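Local atomic coordinates of folylpolyglutamate synthase (FolC) (Helicobacter pylori, PDB entry 6K8C), a protein that probably adds glutamate to dihydropteroate and successive glutamates to reduced folates in ATP-dependent reactions of folate biosynthesis. Residues Asn153-Asp166 against Lys184-Gln198. Sequence-based numbering, arbitrary orientation.
Sequences NALKKTLSVFTPID and KLKAMGSLSIIAPQQ
Gln197 OE1 is gripped twice: Ile165 N donates to it in the carbonyl plane, on a lone pair, at 3.0 Å, and a water donates from 2.8 Å. That water also donates to Ile165 O and accepts from Gln198 N, so it ties the two segments together just beyond their strands. At the other end of the amide, Gln197 NE2 sends an almost straight bond (176°) to Thr163 O. Thr163 O lies in the plane of the Gln197 amide, whereas NE2 stands above the Thr163 carbonyl plane, 70° out of it, and so does not meet a lone pair. The bend at chi2 (-79°) folds the Gln197 side chain back across Pro164, letting both ends of one amide be held by the 163-165 backbone.

Strands 159-162 and 191-194 run parallel here, inside the P-loop-type sheet of the Mur ligase middle domain, with helix 177-185 in the connection between them. Four backbone bonds join them, from Ser160 N to Leu191 O at one end to Ala195 N to Phe162 O at the other. Strand 48-53 flanks 159-162 on its other side, and strand 215-218 lies beyond 191-194.

On the sheet face bearing Phe162, its ring carries Leu185 CD2 over its centre, 3.8 Å from the centroid, a CH-pi contact, while Met188 CB and Lys184 O sit at its edge. The opposite face has Leu159 CD1 pressed tightly against Ile193 CD1 (3.5 Å), with helix 241-254 packing on Ile193.

Near the strand starts, one water is held by Ser160 OG, Ser192 OG, Gly189 N and Leu191 O. The Lys157 chain turns near its end, past Gly189, so that NZ donates a 2.9 Å hydrogen bond to Ala187 O, nearly end-on to the carbonyl; another water, also bound to Ser160 OG, donates to the same Ala187 O.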
# COMPACT_ATOMS: atom_id res chain seq x y z
N ASN A 153 9.37 12.81 -0.59
CA ASN A 153 9.57 13.99 0.25
C ASN A 153 9.95 15.23 -0.54
O ASN A 153 9.83 16.34 -0.02
CB ASN A 153 10.66 13.71 1.29
CG ASN A 153 10.10 13.15 2.57
OD1 ASN A 153 9.09 13.64 3.08
ND2 ASN A 153 10.74 12.12 3.10
N ALA A 154 10.42 15.08 -1.78
CA ALA A 154 10.91 16.21 -2.55
C ALA A 154 9.79 17.06 -3.14
O ALA A 154 10.04 18.21 -3.52
CB ALA A 154 11.84 15.73 -3.67
N LEU A 155 8.59 16.52 -3.24
CA LEU A 155 7.47 17.27 -3.80
C LEU A 155 6.86 18.17 -2.73
O LEU A 155 6.78 17.80 -1.56
CB LEU A 155 6.42 16.31 -4.36
CG LEU A 155 6.68 15.69 -5.73
CD1 LEU A 155 7.77 14.63 -5.66
CD2 LEU A 155 5.40 15.08 -6.28
N LYS A 156 6.46 19.37 -3.13
CA LYS A 156 5.77 20.25 -2.20
C LYS A 156 4.42 19.63 -1.83
O LYS A 156 3.72 19.08 -2.68
CB LYS A 156 5.58 21.64 -2.80
CG LYS A 156 6.79 22.56 -2.61
CD LYS A 156 6.62 23.88 -3.35
CE LYS A 156 7.96 24.53 -3.63
NZ LYS A 156 7.82 25.75 -4.47
N LYS A 157 4.07 19.71 -0.56
CA LYS A 157 2.92 19.00 -0.04
C LYS A 157 1.87 19.99 0.46
O LYS A 157 2.19 20.98 1.12
CB LYS A 157 3.32 18.04 1.08
CG LYS A 157 4.13 18.67 2.19
CD LYS A 157 4.40 17.67 3.30
CE LYS A 157 5.29 16.54 2.81
NZ LYS A 157 6.71 16.78 3.16
N THR A 158 0.62 19.71 0.12
CA THR A 158 -0.51 20.41 0.72
C THR A 158 -0.85 19.83 2.08
O THR A 158 -1.19 20.56 3.02
CB THR A 158 -1.72 20.33 -0.21
OG1 THR A 158 -1.33 20.76 -1.52
CG2 THR A 158 -2.86 21.19 0.30
N LEU A 159 -0.77 18.51 2.21
CA LEU A 159 -1.26 17.82 3.40
C LEU A 159 -0.49 16.52 3.55
O LEU A 159 -0.19 15.86 2.56
CB LEU A 159 -2.76 17.53 3.27
CG LEU A 159 -3.45 16.73 4.36
CD1 LEU A 159 -3.58 17.57 5.62
CD2 LEU A 159 -4.81 16.27 3.85
N SER A 160 -0.16 16.17 4.79
CA SER A 160 0.36 14.85 5.12
C SER A 160 -0.70 14.07 5.90
O SER A 160 -1.42 14.65 6.72
CB SER A 160 1.64 14.94 5.95
OG SER A 160 2.65 15.65 5.24
N VAL A 161 -0.80 12.78 5.62
CA VAL A 161 -1.66 11.87 6.39
C VAL A 161 -0.75 10.82 7.01
O VAL A 161 -0.12 10.04 6.29
CB VAL A 161 -2.74 11.22 5.52
CG1 VAL A 161 -3.55 10.23 6.35
CG2 VAL A 161 -3.65 12.29 4.92
N PHE A 162 -0.68 10.79 8.34
CA PHE A 162 0.14 9.82 9.04
C PHE A 162 -0.76 8.67 9.50
O PHE A 162 -1.52 8.82 10.46
CB PHE A 162 0.88 10.46 10.21
CG PHE A 162 1.95 11.43 9.77
CD1 PHE A 162 3.15 10.96 9.25
CD2 PHE A 162 1.75 12.79 9.86
CE1 PHE A 162 4.14 11.84 8.84
CE2 PHE A 162 2.73 13.68 9.45
CZ PHE A 162 3.93 13.20 8.93
N THR A 163 -0.67 7.55 8.80
CA THR A 163 -1.35 6.32 9.20
C THR A 163 -0.59 5.70 10.37
O THR A 163 0.46 6.20 10.77
CB THR A 163 -1.48 5.39 7.99
OG1 THR A 163 -0.21 4.80 7.69
CG2 THR A 163 -1.97 6.17 6.77
N PRO A 164 -1.12 4.64 10.99
CA PRO A 164 -0.46 4.09 12.18
C PRO A 164 0.97 3.63 11.91
O PRO A 164 1.25 2.97 10.90
CB PRO A 164 -1.36 2.91 12.57
CG PRO A 164 -2.72 3.37 12.15
CD PRO A 164 -2.47 4.06 10.82
N ILE A 165 1.87 3.99 12.82
CA ILE A 165 3.31 3.73 12.70
C ILE A 165 3.69 2.63 13.67
O ILE A 165 3.31 2.67 14.85
CB ILE A 165 4.12 5.01 12.97
CG1 ILE A 165 3.83 6.07 11.90
CG2 ILE A 165 5.61 4.70 13.01
CD1 ILE A 165 4.13 7.48 12.36
N ASP A 166 4.47 1.66 13.20
CA ASP A 166 4.86 0.51 14.00
C ASP A 166 6.22 0.02 13.51
O ASP A 166 6.85 0.63 12.64
CB ASP A 166 3.80 -0.58 13.92
CG ASP A 166 3.73 -1.42 15.18
OD1 ASP A 166 4.71 -1.43 15.95
OD2 ASP A 166 2.68 -2.07 15.41
N LYS A 184 9.90 9.25 9.96
CA LYS A 184 8.65 9.49 9.25
C LYS A 184 8.10 10.88 9.55
O LYS A 184 7.66 11.59 8.64
CB LYS A 184 7.63 8.41 9.62
CG LYS A 184 8.03 7.00 9.22
CD LYS A 184 6.85 6.04 9.32
CE LYS A 184 7.26 4.61 8.96
NZ LYS A 184 7.57 4.47 7.52
N LEU A 185 8.12 11.29 10.82
CA LEU A 185 7.45 12.51 11.23
C LEU A 185 8.27 13.77 10.95
O LEU A 185 7.69 14.85 10.86
CB LEU A 185 7.11 12.45 12.72
CG LEU A 185 6.06 11.41 13.09
CD1 LEU A 185 6.14 11.07 14.58
CD2 LEU A 185 4.67 11.90 12.72
N LYS A 186 9.59 13.65 10.79
CA LYS A 186 10.42 14.84 10.66
C LYS A 186 10.09 15.63 9.40
O LYS A 186 10.25 16.86 9.38
CB LYS A 186 11.90 14.46 10.66
CG LYS A 186 12.55 14.55 12.04
CD LYS A 186 13.96 14.01 12.03
CE LYS A 186 14.55 14.01 13.43
NZ LYS A 186 14.82 12.64 13.93
N ALA A 187 9.62 14.96 8.35
CA ALA A 187 9.29 15.61 7.10
C ALA A 187 7.84 16.10 7.05
O ALA A 187 7.34 16.41 5.96
CB ALA A 187 9.56 14.67 5.93
N MET A 188 7.17 16.19 8.19
CA MET A 188 5.82 16.74 8.21
C MET A 188 5.86 18.21 7.79
O MET A 188 6.79 18.95 8.11
CB MET A 188 5.18 16.59 9.59
CG MET A 188 5.44 17.72 10.57
SD MET A 188 4.43 17.67 12.08
CE MET A 188 4.80 16.05 12.73
N GLY A 189 4.86 18.61 7.02
CA GLY A 189 4.71 19.99 6.58
C GLY A 189 3.86 20.79 7.54
O GLY A 189 3.76 20.48 8.74
N SER A 190 3.21 21.83 7.01
CA SER A 190 2.48 22.76 7.85
C SER A 190 1.11 22.23 8.28
O SER A 190 0.53 22.75 9.23
CB SER A 190 2.31 24.10 7.13
OG SER A 190 1.54 23.94 5.95
N LEU A 191 0.59 21.20 7.60
CA LEU A 191 -0.76 20.72 7.84
C LEU A 191 -0.76 19.20 7.73
O LEU A 191 -0.43 18.66 6.67
CB LEU A 191 -1.75 21.33 6.84
CG LEU A 191 -3.22 20.94 6.97
CD1 LEU A 191 -3.73 21.27 8.35
CD2 LEU A 191 -4.06 21.63 5.89
N SER A 192 -1.13 18.52 8.81
CA SER A 192 -1.08 17.06 8.82
C SER A 192 -2.23 16.48 9.63
O SER A 192 -2.63 17.05 10.66
CB SER A 192 0.24 16.55 9.39
OG SER A 192 1.34 17.10 8.68
N ILE A 193 -2.74 15.35 9.17
CA ILE A 193 -3.71 14.53 9.88
C ILE A 193 -2.97 13.32 10.42
O ILE A 193 -2.13 12.74 9.71
CB ILE A 193 -4.85 14.12 8.94
CG1 ILE A 193 -5.69 15.35 8.58
CG2 ILE A 193 -5.73 13.03 9.57
CD1 ILE A 193 -5.93 15.47 7.14
N ILE A 194 -3.24 12.94 11.66
CA ILE A 194 -2.58 11.79 12.25
C ILE A 194 -3.63 10.81 12.75
O ILE A 194 -4.50 11.18 13.55
CB ILE A 194 -1.58 12.18 13.36
CG1 ILE A 194 -0.80 10.96 13.84
CG2 ILE A 194 -2.25 12.90 14.52
CD1 ILE A 194 0.61 11.28 14.30
N ALA A 195 -3.58 9.57 12.25
CA ALA A 195 -4.42 8.49 12.74
C ALA A 195 -4.04 8.15 14.18
O ALA A 195 -2.97 8.54 14.65
CB ALA A 195 -4.25 7.26 11.84
N PRO A 196 -4.90 7.43 14.90
CA PRO A 196 -4.54 7.01 16.27
C PRO A 196 -3.24 6.23 16.28
O PRO A 196 -3.02 5.33 15.46
CB PRO A 196 -5.74 6.15 16.71
CG PRO A 196 -6.88 6.67 15.89
CD PRO A 196 -6.28 7.03 14.56
N GLN A 197 -2.35 6.61 17.19
CA GLN A 197 -0.99 6.09 17.25
C GLN A 197 -0.71 5.54 18.64
O GLN A 197 -1.48 5.73 19.58
CB GLN A 197 0.06 7.17 16.93
CG GLN A 197 -0.18 7.95 15.65
CD GLN A 197 0.25 7.17 14.43
OE1 GLN A 197 1.08 6.28 14.52
NE2 GLN A 197 -0.32 7.51 13.28
N GLN A 198 0.44 4.88 18.77
CA GLN A 198 0.97 4.56 20.09
C GLN A 198 1.42 5.85 20.79
O GLN A 198 1.72 6.86 20.15
CB GLN A 198 2.12 3.57 19.99
CG GLN A 198 1.69 2.18 19.58
CD GLN A 198 2.86 1.23 19.40
OE1 GLN A 198 3.62 1.00 20.33
NE2 GLN A 198 3.01 0.69 18.19
O HOH W 1 3.76 21.97 3.92
O HOH W 2 1.43 20.08 4.85
O HOH W 3 2.29 18.00 6.39
O HOH W 4 5.11 14.33 5.17
O HOH W 5 1.95 4.39 16.40